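Transcriptional regulator, TetR family (Cytophaga hutchinsonii, PDB 3EUP) probably binds operator DNA through an N-terminal helix-turn-helix domain and regulates transcription, as a member of the TetR family. Local coordinates at residues S7-T20 with L37-N51. Residues are numbered along the deposited sequence; the frame is centred on the assembly and turned at random.
Sequences SKSDRTRQFIIEST and LTEATNLTKGSIYGN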
ATOM      1  N   SER A   7     -16.369  26.009 -22.984  1.00 30.46           N
ATOM      2  CA  SER A   7     -15.227  25.484 -22.240  1.00 31.57           C
ATOM      3  C   SER A   7     -15.146  23.965 -22.340  1.00 31.72           C
ATOM      4  O   SER A   7     -14.189  23.373 -21.859  1.00 31.74           O
ATOM      5  CB  SER A   7     -15.264  25.939 -20.791  1.00 31.54           C
ATOM      6  OG  SER A   7     -16.448  25.488 -20.180  1.00 33.31           O
ATOM      7  N   LYS A   8     -16.134  23.345 -22.994  1.00 31.99           N
ATOM      8  CA  LYS A   8     -16.048  21.924 -23.352  1.00 32.20           C
ATOM      9  C   LYS A   8     -15.109  21.728 -24.536  1.00 30.89           C
ATOM     10  O   LYS A   8     -15.391  22.195 -25.629  1.00 31.23           O
ATOM     11  CB  LYS A   8     -17.431  21.350 -23.722  1.00 32.93           C
ATOM     12  CG  LYS A   8     -17.352  19.866 -24.169  1.00 35.24           C
ATOM     13  CD  LYS A   8     -18.733  19.270 -24.408  1.00 37.42           C
ATOM     14  CE  LYS A   8     -18.731  17.747 -24.261  1.00 39.80           C
ATOM     15  NZ  LYS A   8     -20.047  17.259 -23.685  1.00 40.48           N
ATOM     16  N   SER A   9     -14.002  21.031 -24.320  1.00 29.44           N
ATOM     17  CA  SER A   9     -13.001  20.792 -25.367  1.00 27.88           C
ATOM     18  C   SER A   9     -11.898  19.873 -24.853  1.00 27.18           C
ATOM     19  O   SER A   9     -11.651  19.828 -23.665  1.00 25.54           O
ATOM     20  CB  SER A   9     -12.372  22.101 -25.838  1.00 27.80           C
ATOM     21  OG  SER A   9     -11.255  22.462 -25.049  1.00 26.45           O
ATOM     22  N   ASP A  10     -11.208  19.185 -25.756  1.00 27.10           N
ATOM     23  CA  ASP A  10     -10.156  18.234 -25.352  1.00 27.04           C
ATOM     24  C   ASP A  10      -9.033  18.900 -24.567  1.00 26.03           C
ATOM     25  O   ASP A  10      -8.469  18.303 -23.659  1.00 24.49           O
ATOM     26  CB  ASP A  10      -9.536  17.563 -26.575  1.00 28.07           C
ATOM     27  CG  ASP A  10     -10.511  16.642 -27.306  1.00 30.44           C
ATOM     28  OD1 ASP A  10     -11.466  16.125 -26.701  1.00 36.02           O
ATOM     29  OD2 ASP A  10     -10.302  16.430 -28.507  1.00 38.62           O
ATOM     30  N   ARG A  11      -8.688  20.130 -24.934  1.00 24.22           N
ATOM     31  CA  ARG A  11      -7.616  20.816 -24.229  1.00 23.56           C
ATOM     32  C   ARG A  11      -8.039  21.227 -22.822  1.00 22.52           C
ATOM     33  O   ARG A  11      -7.249  21.121 -21.867  1.00 21.41           O
ATOM     34  CB  ARG A  11      -7.114  22.025 -25.020  1.00 23.07           C
ATOM     35  CG  ARG A  11      -6.326  21.648 -26.242  1.00 24.10           C
ATOM     36  CD  ARG A  11      -5.877  22.906 -27.022  1.00 22.51           C
ATOM     37  NE  ARG A  11      -7.058  23.621 -27.447  1.00 22.13           N
ATOM     38  CZ  ARG A  11      -7.177  24.938 -27.603  1.00 24.21           C
ATOM     39  NH1 ARG A  11      -6.167  25.765 -27.391  1.00 25.42           N
ATOM     40  NH2 ARG A  11      -8.349  25.430 -27.990  1.00 24.06           N
ATOM     41  N   THR A  12      -9.277  21.688 -22.686  1.00 22.50           N
ATOM     42  CA  THR A  12      -9.759  22.092 -21.382  1.00 22.65           C
ATOM     43  C   THR A  12      -9.860  20.867 -20.484  1.00 22.63           C
ATOM     44  O   THR A  12      -9.434  20.886 -19.305  1.00 21.35           O
ATOM     45  CB  THR A  12     -11.107  22.817 -21.494  1.00 22.85           C
ATOM     46  OG1 THR A  12     -10.955  23.923 -22.374  1.00 23.94           O
ATOM     47  CG2 THR A  12     -11.540  23.326 -20.141  1.00 22.57           C
ATOM     48  N   ARG A  13     -10.383  19.783 -21.065  1.00 22.34           N
ATOM     49  CA  ARG A  13     -10.481  18.498 -20.395  1.00 22.60           C
ATOM     50  C   ARG A  13      -9.127  18.008 -19.893  1.00 21.72           C
ATOM     51  O   ARG A  13      -8.998  17.587 -18.744  1.00 22.28           O
ATOM     52  CB  ARG A  13     -11.110  17.469 -21.338  1.00 22.75           C
ATOM     53  CG  ARG A  13     -11.265  16.090 -20.723  1.00 25.52           C
ATOM     54  CD  ARG A  13     -12.111  15.172 -21.593  1.00 27.93           C
ATOM     55  NE  ARG A  13     -12.301  13.908 -20.927  1.00 32.25           N
ATOM     56  CZ  ARG A  13     -11.366  12.973 -20.820  1.00 35.91           C
ATOM     57  NH1 ARG A  13     -10.171  13.126 -21.386  1.00 37.44           N
ATOM     58  NH2 ARG A  13     -11.636  11.861 -20.157  1.00 38.86           N
ATOM     59  N   GLN A  14      -8.118  18.089 -20.740  1.00 21.84           N
ATOM     60  CA  GLN A  14      -6.775  17.667 -20.373  1.00 22.39           C
ATOM     61  C   GLN A  14      -6.137  18.554 -19.293  1.00 21.64           C
ATOM     62  O   GLN A  14      -5.479  18.061 -18.378  1.00 22.25           O
ATOM     63  CB  GLN A  14      -5.876  17.619 -21.624  1.00 22.90           C
ATOM     64  CG  GLN A  14      -4.483  17.074 -21.366  1.00 24.08           C
ATOM     65  CD  GLN A  14      -4.486  15.649 -20.827  1.00 30.91           C
ATOM     66  OE1 GLN A  14      -5.406  14.856 -21.088  1.00 30.53           O
ATOM     67  NE2 GLN A  14      -3.442  15.314 -20.052  1.00 35.26           N
ATOM     68  N   PHE A  15      -6.341  19.857 -19.392  1.00 20.71           N
ATOM     69  CA  PHE A  15      -5.923  20.761 -18.337  1.00 20.62           C
ATOM     70  C   PHE A  15      -6.583  20.417 -16.992  1.00 20.27           C
ATOM     71  O   PHE A  15      -5.929  20.497 -15.950  1.00 19.01           O
ATOM     72  CB  PHE A  15      -6.231  22.227 -18.701  1.00 20.66           C
ATOM     73  CG  PHE A  15      -6.030  23.179 -17.551  1.00 22.69           C
ATOM     74  CD1 PHE A  15      -4.757  23.675 -17.253  1.00 22.49           C
ATOM     75  CD2 PHE A  15      -7.110  23.569 -16.759  1.00 23.88           C
ATOM     76  CE1 PHE A  15      -4.557  24.536 -16.148  1.00 24.47           C
ATOM     77  CE2 PHE A  15      -6.922  24.434 -15.670  1.00 25.13           C
ATOM     78  CZ  PHE A  15      -5.635  24.914 -15.359  1.00 23.39           C
ATOM     79  N   ILE A  16      -7.882  20.088 -17.014  1.00 19.69           N
ATOM     80  CA  ILE A  16      -8.558  19.719 -15.808  1.00 19.64           C
ATOM     81  C   ILE A  16      -7.872  18.489 -15.222  1.00 19.60           C
ATOM     82  O   ILE A  16      -7.625  18.440 -14.028  1.00 19.30           O
ATOM     83  CB  ILE A  16     -10.080  19.366 -15.978  1.00 19.58           C
ATOM     84  CG1 ILE A  16     -10.913  20.515 -16.513  1.00 20.64           C
ATOM     85  CG2 ILE A  16     -10.648  18.946 -14.640  1.00 16.62           C
ATOM     86  CD1 ILE A  16     -10.713  21.730 -15.789  1.00 25.07           C
ATOM     87  N   ILE A  17      -7.596  17.494 -16.066  1.00 20.80           N
ATOM     88  CA  ILE A  17      -7.004  16.223 -15.602  1.00 21.56           C
ATOM     89  C   ILE A  17      -5.658  16.509 -14.964  1.00 21.80           C
ATOM     90  O   ILE A  17      -5.391  16.103 -13.816  1.00 21.55           O
ATOM     91  CB  ILE A  17      -6.861  15.199 -16.730  1.00 21.72           C
ATOM     92  CG1 ILE A  17      -8.245  14.712 -17.188  1.00 22.78           C
ATOM     93  CG2 ILE A  17      -6.041  13.991 -16.250  1.00 22.06           C
ATOM     94  CD1 ILE A  17      -8.263  13.989 -18.570  1.00 22.26           C
ATOM     95  N   GLU A  18      -4.839  17.267 -15.686  1.00 22.95           N
ATOM     96  CA  GLU A  18      -3.479  17.609 -15.244  1.00 23.58           C
ATOM     97  C   GLU A  18      -3.456  18.364 -13.924  1.00 23.81           C
ATOM     98  O   GLU A  18      -2.619  18.092 -13.089  1.00 23.43           O
ATOM     99  CB  GLU A  18      -2.749  18.403 -16.342  1.00 25.01           C
ATOM    100  CG  GLU A  18      -2.398  17.476 -17.471  1.00 27.02           C
ATOM    101  CD  GLU A  18      -1.840  18.127 -18.675  1.00 31.78           C
ATOM    102  OE1 GLU A  18      -1.485  19.349 -18.620  1.00 32.16           O
ATOM    103  OE2 GLU A  18      -1.758  17.371 -19.680  1.00 33.70           O
ATOM    104  N   SER A  19      -4.395  19.289 -13.740  1.00 23.94           N
ATOM    105  CA  SER A  19      -4.427  20.160 -12.572  1.00 23.90           C
ATOM    106  C   SER A  19      -4.928  19.430 -11.361  1.00 22.82           C
ATOM    107  O   SER A  19      -4.521  19.739 -10.234  1.00 22.13           O
ATOM    108  CB  SER A  19      -5.394  21.326 -12.801  1.00 23.54           C
ATOM    109  OG  SER A  19      -4.921  22.126 -13.842  1.00 29.30           O
ATOM    110  N   THR A  20      -5.875  18.518 -11.571  1.00 22.09           N
ATOM    111  CA  THR A  20      -6.533  17.914 -10.433  1.00 22.01           C
ATOM    112  C   THR A  20      -5.977  16.566 -10.053  1.00 22.35           C
ATOM    113  O   THR A  20      -6.261  16.113  -8.961  1.00 21.39           O
ATOM    114  CB  THR A  20      -8.049  17.744 -10.633  1.00 22.63           C
ATOM    115  OG1 THR A  20      -8.295  16.813 -11.701  1.00 19.61           O
ATOM    116  CG2 THR A  20      -8.704  19.126 -10.934  1.00 22.20           C
ATOM    117  N   LEU A  37     -11.270  21.343  -6.428  1.00 26.34           N
ATOM    118  CA  LEU A  37     -11.174  21.250  -7.888  1.00 25.80           C
ATOM    119  C   LEU A  37     -11.158  22.616  -8.592  1.00 25.88           C
ATOM    120  O   LEU A  37     -10.357  22.833  -9.514  1.00 25.50           O
ATOM    121  CB  LEU A  37     -12.322  20.398  -8.459  1.00 25.59           C
ATOM    122  CG  LEU A  37     -12.397  18.908  -8.103  1.00 26.05           C
ATOM    123  CD1 LEU A  37     -13.539  18.233  -8.914  1.00 25.62           C
ATOM    124  CD2 LEU A  37     -11.064  18.225  -8.343  1.00 23.31           C
ATOM    125  N   THR A  38     -12.056  23.512  -8.171  1.00 25.08           N
ATOM    126  CA  THR A  38     -12.111  24.855  -8.702  1.00 25.85           C
ATOM    127  C   THR A  38     -10.862  25.646  -8.289  1.00 26.60           C
ATOM    128  O   THR A  38     -10.407  26.469  -9.063  1.00 26.02           O
ATOM    129  CB  THR A  38     -13.406  25.618  -8.300  1.00 25.56           C
ATOM    130  OG1 THR A  38     -13.452  25.790  -6.880  1.00 26.74           O
ATOM    131  CG2 THR A  38     -14.639  24.881  -8.745  1.00 25.87           C
ATOM    132  N   GLU A  39     -10.299  25.406  -7.096  1.00 26.71           N
ATOM    133  CA  GLU A  39      -9.037  26.064  -6.734  1.00 27.72           C
ATOM    134  C   GLU A  39      -7.878  25.541  -7.571  1.00 26.67           C
ATOM    135  O   GLU A  39      -7.087  26.315  -8.078  1.00 27.30           O
ATOM    136  CB  GLU A  39      -8.666  25.896  -5.265  1.00 28.88           C
ATOM    137  CG  GLU A  39      -9.502  26.702  -4.271  1.00 33.50           C
ATOM    138  CD  GLU A  39      -9.010  26.516  -2.807  1.00 39.88           C
ATOM    139  OE1 GLU A  39      -7.936  25.870  -2.601  1.00 44.25           O
ATOM    140  OE2 GLU A  39      -9.679  27.045  -1.877  1.00 42.36           O
ATOM    141  N   ALA A  40      -7.783  24.231  -7.713  1.00 25.73           N
ATOM    142  CA  ALA A  40      -6.695  23.585  -8.495  1.00 25.05           C
ATOM    143  C   ALA A  40      -6.710  24.010  -9.978  1.00 24.08           C
ATOM    144  O   ALA A  40      -5.659  24.230 -10.561  1.00 22.88           O
ATOM    145  CB  ALA A  40      -6.783  22.064  -8.380  1.00 24.67           C
ATOM    146  N   THR A  41      -7.901  24.161 -10.550  1.00 22.58           N
ATOM    147  CA  THR A  41      -8.032  24.481 -11.960  1.00 22.36           C
ATOM    148  C   THR A  41      -8.132  26.000 -12.217  1.00 22.86           C
ATOM    149  O   THR A  41      -7.922  26.459 -13.340  1.00 22.80           O
ATOM    150  CB  THR A  41      -9.300  23.796 -12.552  1.00 22.55           C
ATOM    151  OG1 THR A  41     -10.484  24.360 -11.945  1.00 20.51           O
ATOM    152  CG2 THR A  41      -9.254  22.271 -12.342  1.00 20.75           C
ATOM    153  N   ASN A  42      -8.479  26.769 -11.185  1.00 22.79           N
ATOM    154  CA  ASN A  42      -8.962  28.154 -11.330  1.00 22.95           C
ATOM    155  C   ASN A  42     -10.124  28.284 -12.341  1.00 22.69           C
ATOM    156  O   ASN A  42     -10.188  29.267 -13.061  1.00 22.30           O
ATOM    157  CB  ASN A  42      -7.819  29.135 -11.718  1.00 23.44           C
ATOM    158  CG  ASN A  42      -8.146  30.590 -11.365  1.00 25.15           C
ATOM    159  OD1 ASN A  42      -8.757  30.840 -10.344  1.00 27.91           O
ATOM    160  ND2 ASN A  42      -7.752  31.551 -12.219  1.00 27.46           N
ATOM    161  N   LEU A  43     -10.997  27.281 -12.406  1.00 21.95           N
ATOM    162  CA  LEU A  43     -12.146  27.278 -13.310  1.00 22.13           C
ATOM    163  C   LEU A  43     -13.403  27.137 -12.517  1.00 22.42           C
ATOM    164  O   LEU A  43     -13.381  26.607 -11.416  1.00 22.02           O
ATOM    165  CB  LEU A  43     -12.107  26.091 -14.279  1.00 21.50           C
ATOM    166  CG  LEU A  43     -10.922  25.999 -15.229  1.00 21.42           C
ATOM    167  CD1 LEU A  43     -11.107  24.856 -16.217  1.00 21.06           C
ATOM    168  CD2 LEU A  43     -10.753  27.271 -15.953  1.00 21.09           C
ATOM    169  N   THR A  44     -14.519  27.542 -13.099  1.00 23.06           N
ATOM    170  CA  THR A  44     -15.809  27.418 -12.411  1.00 24.43           C
ATOM    171  C   THR A  44     -16.299  25.984 -12.425  1.00 25.84           C
ATOM    172  O   THR A  44     -15.898  25.185 -13.261  1.00 25.54           O
ATOM    173  CB  THR A  44     -16.871  28.267 -13.065  1.00 24.15           C
ATOM    174  OG1 THR A  44     -17.017  27.861 -14.424  1.00 25.65           O
ATOM    175  CG2 THR A  44     -16.442  29.734 -13.064  1.00 23.57           C
ATOM    176  N   LYS A  45     -17.188  25.674 -11.486  1.00 27.42           N
ATOM    177  CA  LYS A  45     -17.886  24.398 -11.460  1.00 28.46           C
ATOM    178  C   LYS A  45     -18.495  24.072 -12.814  1.00 28.97           C
ATOM    179  O   LYS A  45     -18.538  22.913 -13.221  1.00 29.66           O
ATOM    180  CB  LYS A  45     -18.990  24.448 -10.412  1.00 28.91           C
ATOM    181  CG  LYS A  45     -19.866  23.196 -10.388  1.00 31.88           C
ATOM    182  CD  LYS A  45     -20.879  23.187  -9.233  1.00 34.92           C
ATOM    183  CE  LYS A  45     -22.183  22.489  -9.653  1.00 36.54           C
ATOM    184  NZ  LYS A  45     -23.006  22.003  -8.501  1.00 39.31           N
ATOM    185  N   GLY A  46     -19.007  25.101 -13.479  1.00 29.71           N
ATOM    186  CA  GLY A  46     -19.577  24.983 -14.813  1.00 30.15           C
ATOM    187  C   GLY A  46     -18.607  24.533 -15.885  1.00 30.29           C
ATOM    188  O   GLY A  46     -18.969  23.718 -16.730  1.00 30.55           O
ATOM    189  N   SER A  47     -17.377  25.058 -15.874  1.00 30.23           N
ATOM    190  CA  SER A  47     -16.367  24.597 -16.819  1.00 30.26           C
ATOM    191  C   SER A  47     -15.960  23.162 -16.535  1.00 30.05           C
ATOM    192  O   SER A  47     -15.852  22.358 -17.446  1.00 31.24           O
ATOM    193  CB  SER A  47     -15.127  25.488 -16.793  1.00 30.53           C
ATOM    194  OG  SER A  47     -15.488  26.805 -17.106  1.00 32.02           O
ATOM    195  N   ILE A  48     -15.713  22.839 -15.277  1.00 29.46           N
ATOM    196  CA  ILE A  48     -15.319  21.488 -14.917  1.00 29.20           C
ATOM    197  C   ILE A  48     -16.406  20.482 -15.355  1.00 30.28           C
ATOM    198  O   ILE A  48     -16.150  19.543 -16.112  1.00 29.85           O
ATOM    199  CB  ILE A  48     -15.068  21.390 -13.428  1.00 28.65           C
ATOM    200  CG1 ILE A  48     -13.819  22.191 -13.039  1.00 27.38           C
ATOM    201  CG2 ILE A  48     -14.907  19.933 -13.014  1.00 28.35           C
ATOM    202  CD1 ILE A  48     -13.585  22.297 -11.548  1.00 28.87           C
ATOM    203  N   TYR A  49     -17.645  20.720 -14.949  1.00 31.24           N
ATOM    204  CA  TYR A  49     -18.684  19.731 -15.228  1.00 32.61           C
ATOM    205  C   TYR A  49     -19.334  19.897 -16.595  1.00 32.86           C
ATOM    206  O   TYR A  49     -20.292  19.215 -16.910  1.00 34.91           O
ATOM    207  CB  TYR A  49     -19.668  19.616 -14.052  1.00 32.59           C
ATOM    208  CG  TYR A  49     -18.969  19.016 -12.824  1.00 34.54           C
ATOM    209  CD1 TYR A  49     -18.195  17.838 -12.923  1.00 36.60           C
ATOM    210  CD2 TYR A  49     -19.046  19.631 -11.579  1.00 36.37           C
ATOM    211  CE1 TYR A  49     -17.526  17.288 -11.789  1.00 35.82           C
ATOM    212  CE2 TYR A  49     -18.388  19.099 -10.446  1.00 36.20           C
ATOM    213  CZ  TYR A  49     -17.636  17.931 -10.553  1.00 36.32           C
ATOM    214  OH  TYR A  49     -16.994  17.433  -9.434  1.00 35.02           O
ATOM    215  N   GLY A  50     -18.765  20.761 -17.422  1.00 32.95           N
ATOM    216  CA  GLY A  50     -19.054  20.776 -18.846  1.00 32.41           C
ATOM    217  C   GLY A  50     -18.102  19.887 -19.628  1.00 31.79           C
ATOM    218  O   GLY A  50     -18.303  19.658 -20.814  1.00 31.69           O
ATOM    219  N   ASN A  51     -17.051  19.403 -18.974  1.00 30.59           N
ATOM    220  CA  ASN A  51     -16.110  18.451 -19.583  1.00 29.90           C
ATOM    221  C   ASN A  51     -16.225  17.042 -18.997  1.00 29.72           C
ATOM    222  O   ASN A  51     -15.805  16.072 -19.615  1.00 29.88           O
ATOM    223  CB  ASN A  51     -14.682  18.955 -19.398  1.00 29.44           C
ATOM    224  CG  ASN A  51     -14.398  20.129 -20.251  1.00 29.31           C
ATOM    225  OD1 ASN A  51     -14.103  19.982 -21.441  1.00 27.71           O
ATOM    226  ND2 ASN A  51     -14.535  21.320 -19.680  1.00 27.15           N
TER
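In the TetR-type DNA-binding domain, the start of helix 10-31 packs against the helix-turn-helix, where Thr-41 of helix 34-41 fits as a knob among Phe-15, Ile-16, Ser-19 and Thr-20. Thr-41 CG2 presses tightly on Thr-20 CG2 (3.5 Å) and meets Ile-16 CD1 at 3.8 Å. With chi1 at 66°, Thr-41 OG1 turns back to its own helix, donating to Leu-37 O and accepting from Leu-43 N in an ST turn. The Phe-15 ring brings its edge to the backbone of Thr-41, CE2 lying 3.2 Å from Thr-41 O, while Ile-16 CD1 reaches on to Ile-48 CG1. Thr-20 CG2 touches Leu-37 CD2 at 3.6 Å; Val-58 of helix 55-78 touches Thr-20, and Phe-52 touches Ile-16. At the N-terminal end of helix 10-31, Asn-51 OD1 takes a nearly straight bond (163°) from Ser-9 N, at the N-cap, in the plane of the Asn-51 side-chain carbonyl. Asn-51 ND2 donates to Ser-7 O (3.0 Å), from above the plane of the Ser-7 carbonyl, and to Ser-47 O (2.8 Å). Three bonds thus fix the amide's rotation. Segments 10-20 and 37-41 cross at 105°, and Ile-48 and Asn-51 add the link to helix 45-48, completing the three-helix DNA-binding domain of TetR regulators.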